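Local coordinates for protein alpha-L-arabinofuranosidase B (PDB 6SXT) that hydrolyses terminal non-reducing alpha-L-arabinofuranosyl groups from arabinoxylan, arabinan and arabinogalactan side chains, using a catalytic domain joined to an arabinose-binding domain, at residues His155-Ala159 and Tyr183-Ser187; Trp190-Ala194 and Gly215-Gly219. All coordinates share one frame; numbering follows the deposited sequence.

Contact 1: residues His155-Ala159 and Tyr183-Ser187; sequences HYNDA and YLGNS. With NAG (2-acetamido-2-deoxy-beta-D-glucopyranose), chain B.
Asn186 and Asn157 make the one direct hydrogen bond between 155-159 and 183-187: Asn186 N donates to Asn157 O over 2.9 Å; the bond is nearly straight (161°), the donor lying above the carbonyl plane. Within each segment a further bond sets the shape. Asn157 OD1 accepts from Ala159 N in an Asx turn, while its ND2 donates to Gly285 O; Tyr183 OH accepts from Ser187 N at 3.1 Å and so braces the chain just past the end of strand 180-185. Water does much of the remaining bridging. One water accepts from Asn157 N and lies within hydrogen-bonding distance of Leu184 O, a second joins Ala159 O to the hydroxyl of Tyr183, and a third links Asp158 O with Ser187 OG. Van der Waals packing centres on Tyr156. Its CB touches Gly185 CA at 3.9 Å, and the first torsion, with CG between its own N and carbonyl carbon (chi1 66°), turns the ring edge to Asn186, so that Tyr156 CE1 meets Asn186 OD1 in the ring plane at 3.4 Å, with ring and amide nearly perpendicular. The glycan supplies the last set of contacts. Asn186 ND2 carries the N-linked NAG, and Asp158 lies alongside that amide, pointing the same way with the two planes only 8° apart. Asp158 OD2 thereby accepts from the acetamido N2 of NAG at 2.8 Å. Sugar and protein are thus joined twice, by the glycosidic bond from one segment and a hydrogen bond from the other, which should restrict rotation of the first sugar about its linkage.

Contact 2: residues Trp190-Ala194 and Gly215-Gly219; sequences WGYGA and GYNSG. With EDO (1,2-ethanediol), chain P.
Tyr216, Tyr192 and Gly215 bury the most surface where 190-194 and 215-218 run nearly parallel, their end-to-end directions 15° apart. The Tyr192 ring lies with one face under the backbone of the other segment, Gly215 C 4.1 Å and Tyr216 N 3.9 Å above its plane, toward the rim. Tyr192 CE1 reaches Tyr216 CD1 at 3.5 Å; the two rings are inclined by 41°, and the hydroxyl end of Tyr192 passes Tyr216 CB. With CG anti to its backbone N (chi1 -179°), the Tyr216 ring runs beside Gly193, whose O meets Tyr216 CE1 in the ring plane at 3.6 Å. Tyr192 and Tyr216 are paired in a single parallel bridge: Tyr192 N donates to Gly215 O and Asn217 N to Tyr192 O, each over 3.2 Å, the second donor lying almost on the line of the carbonyl bond. Gly215 CA also comes within 3.2 Å of Trp190 O in a CA-H...O contact. The side chain of Trp190 leaves the backbone away from 215-219 and touches the inhibitor-derived cyclopentyl group bound in the active site. The bridge joins two loops, one connecting strands 180-185 and 199-203, the other leading from strand 208-209 to strand 227-235.

From the N terminus, the chain leaves strand 145-152, passes 155-159, forms strand 163-164 and returns along strand 180-185, where contact 1 closes this first loop at 183-187. Only a few residues later, 190-194 opens contact 2, which closes at 215-219 after strands 199-203 and 208-209. The loops therefore follow one another in series, neither nesting nor crossing. Contact 1 ties the approach to edge strand 163-164 to the end of its neighbour 180-185; contact 2 joins the loop before strand 199-203 to the loop after strand 208-209. Both border the same four-stranded sheet of the catalytic domain, their centres about 14 Å apart, and touch where Ser187 O packs against Tyr192 CB.

Contact 1: residues His155-Ala159 and Tyr183-Ser187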
# COMPACT_ATOMS: atom_id res chain seq x y z
N HIS A 155 -6.99 -0.88 -4.75
CA HIS A 155 -6.58 -0.40 -3.41
C HIS A 155 -6.45 1.11 -3.46
O HIS A 155 -5.50 1.59 -4.03
CB HIS A 155 -5.26 -1.07 -2.98
CG HIS A 155 -4.82 -0.67 -1.63
ND1 HIS A 155 -3.49 -0.61 -1.27
CD2 HIS A 155 -5.54 -0.34 -0.51
CE1 HIS A 155 -3.41 -0.24 -0.00
NE2 HIS A 155 -4.68 -0.04 0.50
N TYR A 156 -7.42 1.84 -2.93
CA TYR A 156 -7.46 3.30 -3.13
C TYR A 156 -8.47 3.86 -2.14
O TYR A 156 -9.29 3.12 -1.60
CB TYR A 156 -7.82 3.68 -4.58
CG TYR A 156 -9.22 3.28 -4.95
CD1 TYR A 156 -10.26 4.16 -4.76
CD2 TYR A 156 -9.49 2.03 -5.50
CE1 TYR A 156 -11.58 3.82 -5.08
CE2 TYR A 156 -10.79 1.69 -5.84
CZ TYR A 156 -11.84 2.57 -5.61
OH TYR A 156 -13.10 2.20 -5.95
N ASN A 157 -8.45 5.17 -2.00
CA ASN A 157 -9.56 5.89 -1.33
C ASN A 157 -9.73 7.23 -2.02
O ASN A 157 -9.26 7.43 -3.16
CB ASN A 157 -9.37 5.87 0.18
CG ASN A 157 -8.24 6.76 0.68
OD1 ASN A 157 -7.68 7.53 -0.10
ND2 ASN A 157 -7.92 6.61 1.96
N ASP A 158 -10.45 8.16 -1.34
CA ASP A 158 -10.82 9.45 -1.93
C ASP A 158 -10.14 10.56 -1.15
O ASP A 158 -10.45 11.75 -1.44
CB ASP A 158 -12.35 9.58 -1.95
CG ASP A 158 -12.99 9.44 -0.58
OD1 ASP A 158 -12.27 9.33 0.39
OD2 ASP A 158 -14.26 9.46 -0.53
N ALA A 159 -9.15 10.24 -0.31
CA ALA A 159 -8.44 11.24 0.52
C ALA A 159 -7.18 11.69 -0.18
O ALA A 159 -6.60 10.94 -0.96
CB ALA A 159 -8.16 10.66 1.85
N TYR A 183 -1.57 10.36 -9.81
CA TYR A 183 -2.53 10.15 -8.72
C TYR A 183 -3.43 8.96 -9.10
O TYR A 183 -3.86 8.86 -10.25
CB TYR A 183 -3.40 11.40 -8.52
CG TYR A 183 -4.58 11.13 -7.63
CD1 TYR A 183 -4.49 11.27 -6.25
CD2 TYR A 183 -5.81 10.73 -8.13
CE1 TYR A 183 -5.53 10.95 -5.40
CE2 TYR A 183 -6.86 10.41 -7.29
CZ TYR A 183 -6.74 10.53 -5.92
OH TYR A 183 -7.76 10.16 -5.08
N LEU A 184 -3.75 8.12 -8.13
CA LEU A 184 -4.78 7.07 -8.31
C LEU A 184 -5.70 7.05 -7.10
O LEU A 184 -5.23 6.84 -5.99
CB LEU A 184 -4.16 5.69 -8.53
CG LEU A 184 -5.18 4.57 -8.74
CD1 LEU A 184 -6.04 4.76 -9.97
CD2 LEU A 184 -4.46 3.23 -8.80
N GLY A 185 -7.01 7.22 -7.35
CA GLY A 185 -8.00 7.19 -6.28
C GLY A 185 -9.31 7.78 -6.77
O GLY A 185 -9.44 8.06 -7.94
N ASN A 186 -10.27 7.92 -5.85
CA ASN A 186 -11.58 8.46 -6.30
C ASN A 186 -11.86 9.76 -5.58
O ASN A 186 -13.03 10.04 -5.36
CB ASN A 186 -12.72 7.46 -6.18
CG ASN A 186 -13.20 7.19 -4.77
OD1 ASN A 186 -12.44 6.89 -3.86
ND2 ASN A 186 -14.55 7.27 -4.59
N SER A 187 -10.83 10.52 -5.26
CA SER A 187 -11.04 11.94 -4.91
C SER A 187 -11.91 12.60 -5.96
O SER A 187 -11.63 12.50 -7.17
CB SER A 187 -9.72 12.66 -4.81
OG SER A 187 -9.98 14.05 -4.55
C1 NAG B . -15.14 6.93 -3.29
C2 NAG B . -16.29 7.94 -3.03
C3 NAG B . -17.08 7.51 -1.79
C4 NAG B . -17.58 6.09 -1.92
C5 NAG B . -16.32 5.23 -2.26
C6 NAG B . -16.68 3.78 -2.40
C7 NAG B . -16.17 10.33 -3.60
C8 NAG B . -15.50 11.58 -3.23
N2 NAG B . -15.80 9.29 -2.85
O3 NAG B . -18.22 8.45 -1.75
O4 NAG B . -18.04 5.56 -0.68
O5 NAG B . -15.76 5.64 -3.49
O6 NAG B . -17.66 3.55 -3.39
O7 NAG B . -16.93 10.26 -4.58
O HOH W 1 -4.33 3.83 -5.37
O HOH W 2 -6.06 6.39 -3.36
O HOH W 3 -6.50 9.17 -2.93
O HOH W 4 -9.27 14.25 -1.99

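Contact 2: residues Trp190-Ala194 and Gly215-Gly219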
# COMPACT_ATOMS: atom_id res chain seq x y z
N TRP A 190 -11.12 17.93 -6.65
CA TRP A 190 -10.66 18.68 -7.82
C TRP A 190 -11.20 18.01 -9.08
O TRP A 190 -12.35 18.22 -9.48
CB TRP A 190 -9.12 18.78 -7.74
CG TRP A 190 -8.58 19.39 -6.48
CD1 TRP A 190 -8.41 20.73 -6.23
CD2 TRP A 190 -8.07 18.71 -5.32
NE1 TRP A 190 -7.87 20.90 -4.99
CE2 TRP A 190 -7.67 19.68 -4.39
CE3 TRP A 190 -7.98 17.34 -4.94
CZ2 TRP A 190 -7.13 19.34 -3.15
CZ3 TRP A 190 -7.42 17.01 -3.73
CH2 TRP A 190 -7.01 18.01 -2.83
N GLY A 191 -10.40 17.18 -9.72
CA GLY A 191 -10.79 16.53 -10.96
C GLY A 191 -11.41 15.18 -10.69
O GLY A 191 -11.20 14.62 -9.63
N TYR A 192 -12.02 14.65 -11.74
CA TYR A 192 -12.55 13.27 -11.76
C TYR A 192 -12.96 12.94 -13.18
O TYR A 192 -12.96 13.79 -14.13
CB TYR A 192 -13.63 13.08 -10.69
CG TYR A 192 -14.81 14.00 -10.92
CD1 TYR A 192 -15.84 13.63 -11.77
CD2 TYR A 192 -14.85 15.26 -10.36
CE1 TYR A 192 -16.92 14.48 -12.02
CE2 TYR A 192 -15.92 16.13 -10.61
CZ TYR A 192 -16.96 15.73 -11.44
OH TYR A 192 -18.02 16.57 -11.74
N GLY A 193 -13.13 11.64 -13.43
CA GLY A 193 -13.43 11.13 -14.76
C GLY A 193 -14.84 10.52 -14.80
O GLY A 193 -15.68 10.80 -13.89
N ALA A 194 -15.05 9.70 -15.82
CA ALA A 194 -16.32 8.97 -16.08
C ALA A 194 -16.53 7.90 -15.00
O ALA A 194 -15.55 7.31 -14.43
CB ALA A 194 -16.31 8.40 -17.46
N GLY A 215 -12.10 19.84 -12.79
CA GLY A 215 -13.25 18.95 -12.50
C GLY A 215 -13.40 17.80 -13.51
O GLY A 215 -12.45 17.08 -13.78
N TYR A 216 -14.60 17.60 -14.08
CA TYR A 216 -14.93 16.45 -14.95
C TYR A 216 -14.24 16.52 -16.30
O TYR A 216 -14.29 17.54 -17.00
CB TYR A 216 -16.46 16.40 -15.11
CG TYR A 216 -16.97 15.27 -15.95
CD1 TYR A 216 -16.84 13.96 -15.52
CD2 TYR A 216 -17.54 15.49 -17.20
CE1 TYR A 216 -17.35 12.91 -16.28
CE2 TYR A 216 -18.03 14.45 -17.98
CZ TYR A 216 -17.96 13.16 -17.50
OH TYR A 216 -18.41 12.16 -18.32
N ASN A 217 -13.68 15.40 -16.75
CA ASN A 217 -13.23 15.16 -18.12
C ASN A 217 -13.73 13.78 -18.51
O ASN A 217 -13.44 12.79 -17.76
CB ASN A 217 -11.73 15.29 -18.28
CG ASN A 217 -11.24 16.71 -18.08
OD1 ASN A 217 -11.06 17.41 -19.10
ND2 ASN A 217 -10.94 17.06 -16.82
N SER A 218 -14.55 13.73 -19.56
CA SER A 218 -15.30 12.51 -19.94
C SER A 218 -14.33 11.44 -20.41
O SER A 218 -14.73 10.26 -20.47
CB SER A 218 -16.37 12.87 -21.02
OG SER A 218 -15.70 13.26 -22.25
N GLY A 219 -13.17 11.82 -20.92
CA GLY A 219 -12.29 10.87 -21.58
C GLY A 219 -11.41 10.11 -20.58
O GLY A 219 -10.58 9.34 -21.10
C1 EDO P . -11.27 13.97 -22.06
O1 EDO P . -12.58 14.42 -21.68
C2 EDO P . -10.02 14.47 -21.37
O2 EDO P . -9.19 13.58 -20.48